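Local coordinates for ancillary protein 2 (PDB 4C0Z) that is the N-terminal thioester domain of a pilus-tip adhesin that can attach covalently to host-cell surface targets through reactive thioester bonds, mediating adhesion, at residues S12-Y17 and Q197-T202; K36-L41 and T155-D160; A189-S194 and L207-V212. All coordinates share one frame; numbering follows the deposited sequence. Where two conformers were deposited one is given.

Interaction 1: S12-Y17 and Q197-T202; sequences SSVQDY and QSSDKT
A single water molecule is gripped from both segments, by the phenol of Tyr17 and by the backbone carbonyl of Ser198. It donates to Ser198 O at 2.6 Å and lies 2.7 Å from Tyr17 OH, so the tyrosine is tied to the end of strand 191-198 through solvent. With CG anti to the carbonyl carbon (chi1 -69°), the Tyr17 ring reaches across from 12-17 and settles on Ser199, whose CB stands over one face in a CH-pi contact, 3.9 Å from the ring centroid and offset toward the rim. Gln197 O meets the edge of the same ring instead, 3.3 Å from Tyr17 CE2. A tyrosine suits this place because its flat ring covers the backbone while its hydroxyl reaches the water. Alongside, Val14 packs its CG1 methyl toward Ser199.

The loop that presents Tyr17 is braced from within. Val14 to Tyr17 form a type II turn, and Ser12 OG makes an ST turn by accepting from Val14 N while donating to Tyr17 O at 2.6 Å. Across the contact, Ser198 OG bonds to Asp200 O, and Asp200 OD1 accepts from Thr202 N in an Asx turn. This bend leads toward Gln204, which with Cys55 makes the internal thioester link and lines the spermidine pocket. Backbone bonds from Gln197 to Lys75 and Ser199 to Trp73 tie this segment to strand 72-78.

One solvent-mediated polar link plus apolar packing, on a partly exposed surface, thus fastens the N-terminal loop to the end of strand 191-198 and the turn after it.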
ATOM      1  N   SER I  12     -24.375  -8.825  -6.623  1.00 39.79           N
ATOM      2  CA  SER I  12     -23.192  -9.682  -6.764  1.00 38.51           C
ATOM      3  C   SER I  12     -23.407 -10.857  -7.721  1.00 43.50           C
ATOM      4  O   SER I  12     -24.490 -11.372  -7.843  1.00 41.59           O
ATOM      5  CB  SER I  12     -22.717 -10.195  -5.406  1.00 37.90           C
ATOM      6  OG  SER I  12     -21.546 -10.976  -5.558  1.00 38.68           O
ATOM      7  N   SER I  13     -22.323 -11.233  -8.415  1.00 42.97           N
ATOM      8  CA  SER I  13     -22.253 -12.368  -9.339  1.00 44.20           C
ATOM      9  C   SER I  13     -21.435 -13.469  -8.645  1.00 47.62           C
ATOM     10  O   SER I  13     -21.242 -14.541  -9.211  1.00 49.75           O
ATOM     11  CB  SER I  13     -21.595 -11.936 -10.652  1.00 46.92           C
ATOM     12  OG  SER I  13     -20.355 -11.278 -10.433  1.00 51.78           O
ATOM     13  N   VAL I  14     -20.951 -13.202  -7.417  1.00 41.97           N
ATOM     14  CA  VAL I  14     -20.155 -14.157  -6.643  1.00 40.94           C
ATOM     15  C   VAL I  14     -20.937 -14.760  -5.450  1.00 45.87           C
ATOM     16  O   VAL I  14     -21.338 -14.039  -4.531  1.00 42.85           O
ATOM     17  CB  VAL I  14     -18.797 -13.548  -6.194  1.00 42.21           C
ATOM     18  CG1 VAL I  14     -17.950 -14.590  -5.471  1.00 42.35           C
ATOM     19  CG2 VAL I  14     -18.016 -12.974  -7.376  1.00 40.42           C
ATOM     20  N   GLN I  15     -21.096 -16.100  -5.453  1.00 47.41           N
ATOM     21  CA  GLN I  15     -21.708 -16.860  -4.372  1.00 49.68           C
ATOM     22  C   GLN I  15     -20.941 -16.633  -3.053  1.00 52.46           C
ATOM     23  O   GLN I  15     -19.716 -16.719  -3.041  1.00 50.27           O
ATOM     24  CB  GLN I  15     -21.743 -18.352  -4.740  1.00 53.84           C
ATOM     25  CG  GLN I  15     -22.421 -19.281  -3.717  1.00 70.10           C
ATOM     26  CD  GLN I  15     -23.887 -18.996  -3.474  1.00 86.84           C
ATOM     27  OE1 GLN I  15     -24.353 -19.037  -2.334  1.00 87.00           O
ATOM     28  NE2 GLN I  15     -24.646 -18.693  -4.524  1.00 72.78           N
ATOM     29  N   ASP I  16     -21.684 -16.315  -1.959  1.00 50.60           N
ATOM     30  CA  ASP I  16     -21.189 -16.015  -0.595  1.00 49.68           C
ATOM     31  C   ASP I  16     -20.525 -14.632  -0.441  1.00 45.55           C
ATOM     32  O   ASP I  16     -20.083 -14.303   0.653  1.00 43.74           O
ATOM     33  CB  ASP I  16     -20.258 -17.120  -0.032  1.00 52.86           C
ATOM     34  CG  ASP I  16     -20.847 -18.518   0.034  1.00 76.47           C
ATOM     35  OD1 ASP I  16     -22.089 -18.640   0.161  1.00 81.09           O
ATOM     36  OD2 ASP I  16     -20.064 -19.486   0.024  1.00 85.33           O
ATOM     37  N   TYR I  17     -20.452 -13.827  -1.507  1.00 39.60           N
ATOM     38  CA  TYR I  17     -19.860 -12.491  -1.455  1.00 38.45           C
ATOM     39  C   TYR I  17     -20.898 -11.466  -1.963  1.00 43.37           C
ATOM     40  O   TYR I  17     -20.734 -10.933  -3.060  1.00 41.19           O
ATOM     41  CB  TYR I  17     -18.523 -12.442  -2.256  1.00 37.70           C
ATOM     42  CG  TYR I  17     -17.407 -13.246  -1.612  1.00 40.79           C
ATOM     43  CD1 TYR I  17     -17.399 -14.638  -1.665  1.00 44.44           C
ATOM     44  CD2 TYR I  17     -16.394 -12.620  -0.896  1.00 40.22           C
ATOM     45  CE1 TYR I  17     -16.412 -15.385  -1.027  1.00 47.02           C
ATOM     46  CE2 TYR I  17     -15.372 -13.358  -0.289  1.00 41.45           C
ATOM     47  CZ  TYR I  17     -15.395 -14.742  -0.350  1.00 51.71           C
ATOM     48  OH  TYR I  17     -14.442 -15.499   0.275  1.00 52.61           O
ATOM     49  N   GLN I 197     -14.467  -9.428   3.696  1.00 37.77           N
ATOM     50  CA  GLN I 197     -13.461 -10.222   2.996  1.00 36.37           C
ATOM     51  C   GLN I 197     -13.660 -10.109   1.501  1.00 38.74           C
ATOM     52  O   GLN I 197     -14.729 -10.428   1.007  1.00 37.08           O
ATOM     53  CB  GLN I 197     -13.507 -11.688   3.459  1.00 38.98           C
ATOM     54  CG  GLN I 197     -12.485 -12.582   2.767  1.00 47.61           C
ATOM     55  CD  GLN I 197     -12.587 -14.040   3.146  1.00 64.51           C
ATOM     56  OE1 GLN I 197     -13.395 -14.445   3.979  1.00 62.12           O
ATOM     57  NE2 GLN I 197     -11.770 -14.865   2.522  1.00 63.11           N
ATOM     58  N   SER I 198     -12.623  -9.655   0.783  1.00 35.06           N
ATOM     59  CA  SER I 198     -12.651  -9.526  -0.677  1.00 33.21           C
ATOM     60  C   SER I 198     -12.655 -10.889  -1.338  1.00 36.37           C
ATOM     61  O   SER I 198     -11.830 -11.720  -0.973  1.00 36.05           O
ATOM     62  CB  SER I 198     -11.408  -8.769  -1.161  1.00 30.97           C
ATOM     63  OG  SER I 198     -11.485  -8.560  -2.559  1.00 37.69           O
ATOM     64  N   SER I 199     -13.541 -11.088  -2.330  0.50 33.66           N
ATOM     65  CA  SER I 199     -13.646 -12.311  -3.134  0.50 34.04           C
ATOM     66  C   SER I 199     -12.367 -12.495  -3.944  0.50 38.82           C
ATOM     67  O   SER I 199     -11.800 -13.585  -3.986  0.50 39.55           O
ATOM     68  CB  SER I 199     -14.845 -12.215  -4.075  0.50 34.70           C
ATOM     69  OG  SER I 199     -14.926 -13.357  -4.910  0.50 35.25           O
ATOM     70  N   ASP I 200     -11.914 -11.397  -4.555  1.00 34.91           N
ATOM     71  CA  ASP I 200     -10.731 -11.298  -5.376  1.00 33.68           C
ATOM     72  C   ASP I 200      -9.562 -11.007  -4.413  1.00 35.22           C
ATOM     73  O   ASP I 200      -9.506  -9.926  -3.821  1.00 33.48           O
ATOM     74  CB  ASP I 200     -10.931 -10.143  -6.376  1.00 34.01           C
ATOM     75  CG  ASP I 200      -9.836  -9.990  -7.431  1.00 41.78           C
ATOM     76  OD1 ASP I 200      -8.708 -10.452  -7.189  1.00 42.64           O
ATOM     77  OD2 ASP I 200     -10.127  -9.432  -8.513  1.00 42.84           O
ATOM     78  N   LYS I 201      -8.618 -11.965  -4.289  1.00 32.41           N
ATOM     79  CA  LYS I 201      -7.473 -11.868  -3.370  1.00 32.85           C
ATOM     80  C   LYS I 201      -6.432 -10.785  -3.776  1.00 33.72           C
ATOM     81  O   LYS I 201      -5.529 -10.485  -3.028  1.00 32.08           O
ATOM     82  CB  LYS I 201      -6.811 -13.239  -3.168  1.00 37.29           C
ATOM     83  CG  LYS I 201      -7.677 -14.245  -2.411  1.00 41.34           C
ATOM     84  CD  LYS I 201      -7.720 -13.935  -0.917  1.00 57.71           C
ATOM     85  CE  LYS I 201      -8.546 -14.916  -0.113  1.00 73.94           C
ATOM     86  NZ  LYS I 201      -8.803 -14.414   1.265  1.00 82.10           N
ATOM     87  N   THR I 202      -6.624 -10.162  -4.912  1.00 31.66           N
ATOM     88  CA  THR I 202      -5.775  -9.085  -5.445  1.00 30.79           C
ATOM     89  C   THR I 202      -6.218  -7.709  -4.850  1.00 30.15           C
ATOM     90  O   THR I 202      -5.469  -6.722  -4.906  1.00 27.75           O
ATOM     91  CB  THR I 202      -5.888  -9.249  -6.978  1.00 38.27           C
ATOM     92  OG1 THR I 202      -4.667  -9.767  -7.502  1.00 44.98           O
ATOM     93  CG2 THR I 202      -6.380  -8.076  -7.683  1.00 30.27           C
TER
HETATM   94  O   HOH W   1     -12.094 -14.180  -0.230  1.00 43.60           O

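Interaction 2: K36-L41 and T155-D160; sequences KTYHNL and TDLKLD
Tyr38 lays one face of its ring against Leu157, whose CD2 sits 3.6 Å from the ring centroid and almost on the ring normal, 7° off it. This CH-pi contact joins the loop between strands 19-23 and 41-44 to the C-terminal end of helix 151-157, linking barrel and helices in the thioester domain. The second methyl, Leu157 CD1, comes 3.7 Å from Tyr38 CE1, so the branched leucine spreads over both centre and rim. On the loop side, Lys36 contributes the aliphatic base of its side chain, with CB 3.8 Å from Leu157 CD2, and Thr37 N and OG1 approach the same methyl.

Thr37 holds OG1 between its backbone N and carbonyl carbon (chi1 52°), which turns the hydroxyl toward the helix. There a water lies 2.7 Å from Thr37 OG1 and donates to Asp156 OD2. That carboxylate also forms a salt bridge with Lys60 of the second subunit.

Tyrosine suits position 38 because it offers the leucine a flat apolar face and still carries a hydroxyl for polar partners at its far end. This phenol end is anchored by Asn125 OD1 of helix 123-138, and Leu159 CD2 packs 3.9 Å from Tyr38 OH. A further water donates two bonds, one to Tyr38 OH at 2.9 Å and one to Leu157 O at 2.7 Å.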
ATOM      1  N   LYS I  36      -6.313  13.977  -6.690  1.00 37.58           N
ATOM      2  CA  LYS I  36      -6.224  14.019  -5.229  1.00 36.49           C
ATOM      3  C   LYS I  36      -6.244  12.620  -4.650  1.00 37.30           C
ATOM      4  O   LYS I  36      -7.053  11.787  -5.067  1.00 36.95           O
ATOM      5  CB  LYS I  36      -7.340  14.889  -4.635  1.00 39.00           C
ATOM      6  CG  LYS I  36      -7.081  16.378  -4.804  1.00 48.33           C
ATOM      7  CD  LYS I  36      -8.143  17.218  -4.119  1.00 51.27           C
ATOM      8  CE  LYS I  36      -7.868  18.689  -4.289  1.00 69.46           C
ATOM      9  NZ  LYS I  36      -8.884  19.521  -3.593  1.00 79.76           N
ATOM     10  N   THR I  37      -5.352  12.361  -3.694  1.00 33.71           N
ATOM     11  CA  THR I  37      -5.202  11.057  -3.033  1.00 32.84           C
ATOM     12  C   THR I  37      -6.269  10.791  -1.939  1.00 36.62           C
ATOM     13  O   THR I  37      -6.003  10.039  -0.996  1.00 36.93           O
ATOM     14  CB  THR I  37      -3.772  10.914  -2.463  1.00 34.64           C
ATOM     15  OG1 THR I  37      -3.475  12.065  -1.653  1.00 34.67           O
ATOM     16  CG2 THR I  37      -2.728  10.710  -3.546  1.00 28.23           C
ATOM     17  N   TYR I  38      -7.471  11.364  -2.078  1.00 31.46           N
ATOM     18  CA  TYR I  38      -8.522  11.114  -1.105  1.00 31.51           C
ATOM     19  C   TYR I  38      -9.228   9.788  -1.440  1.00 33.12           C
ATOM     20  O   TYR I  38      -9.158   9.307  -2.571  1.00 26.77           O
ATOM     21  CB  TYR I  38      -9.562  12.248  -1.119  1.00 34.11           C
ATOM     22  CG  TYR I  38      -9.147  13.544  -0.461  1.00 37.89           C
ATOM     23  CD1 TYR I  38      -8.639  13.560   0.838  1.00 41.37           C
ATOM     24  CD2 TYR I  38      -9.394  14.771  -1.078  1.00 38.35           C
ATOM     25  CE1 TYR I  38      -8.320  14.760   1.476  1.00 44.83           C
ATOM     26  CE2 TYR I  38      -9.077  15.977  -0.451  1.00 39.63           C
ATOM     27  CZ  TYR I  38      -8.545  15.969   0.830  1.00 46.53           C
ATOM     28  OH  TYR I  38      -8.220  17.171   1.439  1.00 45.41           O
ATOM     29  N   HIS I  39      -9.899   9.208  -0.434  1.00 33.04           N
ATOM     30  CA  HIS I  39     -10.723   8.010  -0.559  1.00 32.66           C
ATOM     31  C   HIS I  39     -11.909   8.179   0.327  1.00 36.86           C
ATOM     32  O   HIS I  39     -11.834   8.885   1.340  1.00 36.15           O
ATOM     33  CB  HIS I  39      -9.951   6.718  -0.168  1.00 32.30           C
ATOM     34  CG  HIS I  39      -8.744   6.495  -1.014  1.00 34.08           C
ATOM     35  ND1 HIS I  39      -8.844   5.940  -2.275  1.00 34.13           N
ATOM     36  CD2 HIS I  39      -7.459   6.858  -0.792  1.00 35.65           C
ATOM     37  CE1 HIS I  39      -7.625   5.974  -2.779  1.00 33.27           C
ATOM     38  NE2 HIS I  39      -6.754   6.497  -1.912  1.00 34.32           N
ATOM     39  N   ASN I  40     -13.011   7.522  -0.043  1.00 33.30           N
ATOM     40  CA  ASN I  40     -14.212   7.485   0.758  1.00 34.92           C
ATOM     41  C   ASN I  40     -14.850   6.141   0.480  1.00 37.95           C
ATOM     42  O   ASN I  40     -15.760   6.018  -0.330  1.00 37.11           O
ATOM     43  CB  ASN I  40     -15.153   8.676   0.500  1.00 32.69           C
ATOM     44  CG  ASN I  40     -16.217   8.818   1.559  1.00 54.55           C
ATOM     45  OD1 ASN I  40     -16.528   7.881   2.321  1.00 47.69           O
ATOM     46  ND2 ASN I  40     -16.814   9.999   1.631  1.00 48.35           N
ATOM     47  N   LEU I  41     -14.306   5.122   1.121  1.00 35.07           N
ATOM     48  CA  LEU I  41     -14.723   3.741   0.942  1.00 33.28           C
ATOM     49  C   LEU I  41     -16.029   3.444   1.599  1.00 39.95           C
ATOM     50  O   LEU I  41     -16.306   3.902   2.716  1.00 40.18           O
ATOM     51  CB  LEU I  41     -13.629   2.751   1.380  1.00 31.62           C
ATOM     52  CG  LEU I  41     -12.206   3.037   0.883  1.00 33.23           C
ATOM     53  CD1 LEU I  41     -11.193   2.136   1.551  1.00 33.48           C
ATOM     54  CD2 LEU I  41     -12.111   2.962  -0.625  1.00 31.92           C
ATOM     55  N   THR I 155       1.631  18.316   0.275  1.00 57.72           N
ATOM     56  CA  THR I 155       1.954  18.808  -1.067  1.00 57.66           C
ATOM     57  C   THR I 155       0.953  18.302  -2.108  1.00 59.78           C
ATOM     58  O   THR I 155       0.544  19.091  -2.963  1.00 60.58           O
ATOM     59  CB  THR I 155       3.423  18.552  -1.455  1.00 68.25           C
ATOM     60  OG1 THR I 155       3.751  17.180  -1.258  1.00 66.70           O
ATOM     61  CG2 THR I 155       4.398  19.428  -0.671  1.00 73.29           C
ATOM     62  N   ASP I 156       0.536  17.014  -2.033  1.00 53.78           N
ATOM     63  CA  ASP I 156      -0.424  16.432  -2.983  1.00 51.51           C
ATOM     64  C   ASP I 156      -1.835  17.021  -2.899  1.00 55.68           C
ATOM     65  O   ASP I 156      -2.459  17.217  -3.940  1.00 55.53           O
ATOM     66  CB  ASP I 156      -0.486  14.902  -2.859  1.00 51.16           C
ATOM     67  CG  ASP I 156       0.788  14.128  -3.205  1.00 56.32           C
ATOM     68  OD1 ASP I 156       1.749  14.749  -3.730  1.00 57.90           O
ATOM     69  OD2 ASP I 156       0.833  12.913  -2.928  1.00 54.62           O
ATOM     70  N   LEU I 157      -2.342  17.280  -1.671  1.00 52.81           N
ATOM     71  CA  LEU I 157      -3.697  17.801  -1.426  1.00 53.14           C
ATOM     72  C   LEU I 157      -3.705  19.304  -1.143  1.00 60.62           C
ATOM     73  O   LEU I 157      -4.786  19.898  -1.040  1.00 61.95           O
ATOM     74  CB  LEU I 157      -4.385  17.038  -0.268  1.00 52.44           C
ATOM     75  CG  LEU I 157      -4.462  15.502  -0.374  1.00 53.91           C
ATOM     76  CD1 LEU I 157      -4.660  14.870   0.970  1.00 53.67           C
ATOM     77  CD2 LEU I 157      -5.550  15.058  -1.315  1.00 55.36           C
ATOM     78  N   LYS I 158      -2.503  19.916  -1.020  1.00 58.71           N
ATOM     79  CA  LYS I 158      -2.296  21.348  -0.697  1.00 61.90           C
ATOM     80  C   LYS I 158      -3.101  21.743   0.556  1.00 66.56           C
ATOM     81  O   LYS I 158      -4.013  22.576   0.503  1.00 67.68           O
ATOM     82  CB  LYS I 158      -2.536  22.270  -1.912  1.00 65.97           C
ATOM     83  CG  LYS I 158      -1.611  21.957  -3.093  1.00 86.14           C
ATOM     84  CD  LYS I 158      -1.110  23.216  -3.790  1.00101.07           C
ATOM     85  CE  LYS I 158       0.121  22.971  -4.630  1.00110.20           C
ATOM     86  NZ  LYS I 158       1.344  22.773  -3.802  1.00116.41           N
ATOM     87  N   LEU I 159      -2.790  21.057   1.671  1.00 62.60           N
ATOM     88  CA  LEU I 159      -3.436  21.259   2.971  1.00 63.93           C
ATOM     89  C   LEU I 159      -2.887  22.520   3.612  1.00 68.97           C
ATOM     90  O   LEU I 159      -1.668  22.717   3.632  1.00 68.32           O
ATOM     91  CB  LEU I 159      -3.176  20.061   3.922  1.00 62.54           C
ATOM     92  CG  LEU I 159      -3.504  18.640   3.446  1.00 62.44           C
ATOM     93  CD1 LEU I 159      -2.911  17.602   4.386  1.00 60.40           C
ATOM     94  CD2 LEU I 159      -5.001  18.433   3.295  1.00 66.54           C
ATOM     95  N   ASP I 160      -3.781  23.367   4.153  1.00 68.37           N
ATOM     96  CA  ASP I 160      -3.366  24.578   4.871  1.00 72.00           C
ATOM     97  C   ASP I 160      -2.841  24.186   6.260  1.00 76.86           C
ATOM     98  O   ASP I 160      -3.123  23.073   6.725  1.00 75.96           O
ATOM     99  CB  ASP I 160      -4.494  25.635   4.951  1.00 76.43           C
ATOM    100  CG  ASP I 160      -5.783  25.191   5.620  1.00 85.68           C
ATOM    101  OD1 ASP I 160      -5.741  24.825   6.808  1.00 86.54           O
ATOM    102  OD2 ASP I 160      -6.848  25.280   4.972  1.00 95.02           O
TER
HETATM  103  O   HOH W   2      -0.896  11.987  -0.774  1.00 53.66           O
HETATM  104  O   HOH W   3      -7.188  19.477   0.086  1.00 64.38           O

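Interaction 3: A189-S194 and L207-V212; sequences ANYQLS and LSAEYV
Strands 191-194 and 207-211 run antiparallel, their axes 4.6 Å apart at closest approach, with Gln192-Glu210 and Ser194-Ser208 as hydrogen-bonded pairs and Tyr191-Tyr211 and Leu193-Ala209 as non-hydrogen-bonded ones. The bond from Ser194 N to Ser208 O is 2.8 Å long, and Val212 N to Asn190 O, at 2.7 Å, extends the bonding to Val212. Tyr191 and Tyr211 lie on one face as a T-shaped pair, planes at 71°: Tyr191 points its edge at the face of Tyr211, with CD1 over the ring centre. The Tyr191 ring also packs on Ala209 CB, 3.7 Å from CE2, where a small methyl fits beside the large ring.

These strands form the C-terminal beta hairpin of the closed antiparallel barrel. The tyrosine face is covered by helix 98-108, with Tyr107 edge-to-face on Tyr191. On the other face Ser208 OG bonds to Gln52 O of strand 51-56. Gln192 extends there from a CG held anti to the carbonyl carbon (chi1 -67°), bonding through NE2 to Ala189 O at 3.1 Å and laying OE1 3.5 Å from Val212 CG2.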
ATOM      1  N   ALA I 189     -21.012  -1.889  24.314  1.00104.12           N
ATOM      2  CA  ALA I 189     -21.149  -3.272  23.831  1.00102.68           C
ATOM      3  C   ALA I 189     -21.928  -3.393  22.495  1.00104.63           C
ATOM      4  O   ALA I 189     -21.657  -4.309  21.718  1.00100.94           O
ATOM      5  CB  ALA I 189     -21.808  -4.133  24.903  1.00108.36           C
ATOM      6  N   ASN I 190     -22.878  -2.463  22.237  1.00103.52           N
ATOM      7  CA  ASN I 190     -23.726  -2.458  21.034  1.00101.05           C
ATOM      8  C   ASN I 190     -23.044  -1.888  19.771  1.00 98.07           C
ATOM      9  O   ASN I 190     -23.559  -2.099  18.673  1.00 94.64           O
ATOM     10  CB  ASN I 190     -25.075  -1.763  21.301  1.00106.09           C
ATOM     11  CG  ASN I 190     -24.973  -0.342  21.791  1.00128.66           C
ATOM     12  OD1 ASN I 190     -24.460  -0.066  22.878  1.00126.40           O
ATOM     13  ND2 ASN I 190     -25.517   0.589  21.026  1.00117.59           N
ATOM     14  N   TYR I 191     -21.886  -1.204  19.914  1.00 92.32           N
ATOM     15  CA  TYR I 191     -21.098  -0.672  18.791  1.00 86.88           C
ATOM     16  C   TYR I 191     -20.109  -1.786  18.376  1.00 85.66           C
ATOM     17  O   TYR I 191     -19.149  -2.049  19.100  1.00 85.61           O
ATOM     18  CB  TYR I 191     -20.385   0.627  19.216  1.00 88.14           C
ATOM     19  CG  TYR I 191     -19.718   1.376  18.083  1.00 83.94           C
ATOM     20  CD1 TYR I 191     -20.433   2.282  17.302  1.00 84.96           C
ATOM     21  CD2 TYR I 191     -18.361   1.223  17.826  1.00 81.32           C
ATOM     22  CE1 TYR I 191     -19.819   2.993  16.275  1.00 82.18           C
ATOM     23  CE2 TYR I 191     -17.736   1.924  16.796  1.00 78.31           C
ATOM     24  CZ  TYR I 191     -18.470   2.804  16.020  1.00 84.34           C
ATOM     25  OH  TYR I 191     -17.859   3.502  15.010  1.00 81.00           O
ATOM     26  N   GLN I 192     -20.393  -2.484  17.252  1.00 78.46           N
ATOM     27  CA  GLN I 192     -19.643  -3.677  16.831  1.00 75.41           C
ATOM     28  C   GLN I 192     -18.935  -3.611  15.466  1.00 72.28           C
ATOM     29  O   GLN I 192     -19.402  -2.977  14.517  1.00 70.05           O
ATOM     30  CB  GLN I 192     -20.557  -4.904  16.881  1.00 78.62           C
ATOM     31  CG  GLN I 192     -20.975  -5.271  18.307  1.00 95.92           C
ATOM     32  CD  GLN I 192     -22.143  -6.223  18.408  1.00118.70           C
ATOM     33  OE1 GLN I 192     -22.553  -6.874  17.442  1.00110.84           O
ATOM     34  NE2 GLN I 192     -22.697  -6.339  19.605  1.00121.95           N
ATOM     35  N   LEU I 193     -17.799  -4.319  15.396  1.00 65.73           N
ATOM     36  CA  LEU I 193     -16.904  -4.378  14.253  1.00 60.29           C
ATOM     37  C   LEU I 193     -17.215  -5.516  13.286  1.00 63.87           C
ATOM     38  O   LEU I 193     -17.469  -6.647  13.711  1.00 66.15           O
ATOM     39  CB  LEU I 193     -15.455  -4.495  14.767  1.00 58.90           C
ATOM     40  CG  LEU I 193     -14.309  -4.487  13.753  1.00 58.07           C
ATOM     41  CD1 LEU I 193     -14.257  -3.169  12.991  1.00 55.99           C
ATOM     42  CD2 LEU I 193     -12.999  -4.733  14.454  1.00 57.83           C
ATOM     43  N   SER I 194     -17.155  -5.209  11.983  1.00 57.21           N
ATOM     44  CA  SER I 194     -17.337  -6.155  10.884  1.00 55.67           C
ATOM     45  C   SER I 194     -16.137  -6.108   9.947  1.00 55.23           C
ATOM     46  O   SER I 194     -15.622  -5.027   9.655  1.00 52.64           O
ATOM     47  CB  SER I 194     -18.601  -5.849  10.089  1.00 59.73           C
ATOM     48  OG  SER I 194     -19.760  -6.161  10.844  1.00 72.94           O
ATOM     49  N   LEU I 207     -13.157  -2.965   6.436  1.00 41.99           N
ATOM     50  CA  LEU I 207     -13.680  -3.048   7.785  1.00 44.29           C
ATOM     51  C   LEU I 207     -14.650  -1.895   8.044  1.00 50.20           C
ATOM     52  O   LEU I 207     -14.514  -0.816   7.472  1.00 49.08           O
ATOM     53  CB  LEU I 207     -12.587  -3.216   8.883  1.00 45.16           C
ATOM     54  CG  LEU I 207     -11.459  -2.197   8.974  1.00 48.36           C
ATOM     55  CD1 LEU I 207     -11.889  -0.961   9.768  1.00 49.78           C
ATOM     56  CD2 LEU I 207     -10.243  -2.817   9.632  1.00 50.25           C
ATOM     57  N   SER I 208     -15.659  -2.151   8.872  1.00 49.40           N
ATOM     58  CA  SER I 208     -16.701  -1.178   9.195  1.00 51.30           C
ATOM     59  C   SER I 208     -17.277  -1.441  10.576  1.00 57.49           C
ATOM     60  O   SER I 208     -17.258  -2.579  11.046  1.00 56.85           O
ATOM     61  CB  SER I 208     -17.808  -1.232   8.146  1.00 52.60           C
ATOM     62  OG  SER I 208     -18.663  -0.114   8.271  1.00 61.95           O
ATOM     63  N   ALA I 209     -17.756  -0.380  11.236  1.00 57.99           N
ATOM     64  CA  ALA I 209     -18.378  -0.492  12.556  1.00 62.86           C
ATOM     65  C   ALA I 209     -19.737   0.187  12.555  1.00 72.27           C
ATOM     66  O   ALA I 209     -19.942   1.164  11.824  1.00 71.87           O
ATOM     67  CB  ALA I 209     -17.487   0.106  13.630  1.00 64.84           C
ATOM     68  N   GLU I 210     -20.673  -0.359  13.339  1.00 72.93           N
ATOM     69  CA  GLU I 210     -22.036   0.165  13.453  1.00 75.97           C
ATOM     70  C   GLU I 210     -22.643  -0.131  14.816  1.00 82.07           C
ATOM     71  O   GLU I 210     -22.180  -1.037  15.520  1.00 81.88           O
ATOM     72  CB  GLU I 210     -22.942  -0.411  12.324  1.00 76.40           C
ATOM     73  CG  GLU I 210     -23.298  -1.893  12.469  1.00 88.30           C
ATOM     74  CD  GLU I 210     -24.456  -2.413  11.638  1.00109.01           C
ATOM     75  OE1 GLU I 210     -25.439  -1.660  11.444  1.00 87.95           O
ATOM     76  OE2 GLU I 210     -24.408  -3.600  11.237  1.00108.42           O
ATOM     77  N   TYR I 211     -23.713   0.606  15.165  1.00 80.72           N
ATOM     78  CA  TYR I 211     -24.481   0.341  16.364  1.00 84.10           C
ATOM     79  C   TYR I 211     -25.466  -0.767  15.980  1.00 88.49           C
ATOM     80  O   TYR I 211     -26.079  -0.703  14.907  1.00 86.98           O
ATOM     81  CB  TYR I 211     -25.234   1.585  16.834  1.00 87.37           C
ATOM     82  CG  TYR I 211     -24.361   2.664  17.428  1.00 86.68           C
ATOM     83  CD1 TYR I 211     -23.991   2.630  18.768  1.00 90.82           C
ATOM     84  CD2 TYR I 211     -23.977   3.767  16.676  1.00 84.68           C
ATOM     85  CE1 TYR I 211     -23.239   3.656  19.341  1.00 90.75           C
ATOM     86  CE2 TYR I 211     -23.231   4.804  17.238  1.00 86.26           C
ATOM     87  CZ  TYR I 211     -22.866   4.748  18.575  1.00 94.50           C
ATOM     88  OH  TYR I 211     -22.123   5.761  19.147  1.00 93.72           O
ATOM     89  N   VAL I 212     -25.561  -1.803  16.822  1.00 85.72           N
ATOM     90  CA  VAL I 212     -26.414  -2.968  16.610  1.00119.59           C
ATOM     91  C   VAL I 212     -27.691  -2.821  17.431  1.00144.94           C
ATOM     92  O   VAL I 212     -28.705  -2.411  16.884  1.00102.31           O
ATOM     93  CB  VAL I 212     -25.650  -4.288  16.900  1.00122.80           C
ATOM     94  CG1 VAL I 212     -26.592  -5.491  16.927  1.00124.98           C
ATOM     95  CG2 VAL I 212     -24.542  -4.506  15.878  1.00117.40           C
TER

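In the fold
From the N terminus, 12-17 precedes the first barrel strand, and interaction 1 closes a loop of nearly the whole domain by bringing it to the end of strand 191-198. Nested inside that loop, interaction 2 joins 36-41, leading into strand 41-44, to the end of helix 151-157, tying barrel to helices. Interaction 3 opens only after interaction 2 has closed; interactions 1 and 3 cross along the chain, because 197-202 falls between 189-194 and 207-212. These two share strand 191-198, with centres about 22 Å apart. Interactions 2 and 3 lie on opposite sides of the chain's centre, while interactions 1 and 2 both touch the second subunit.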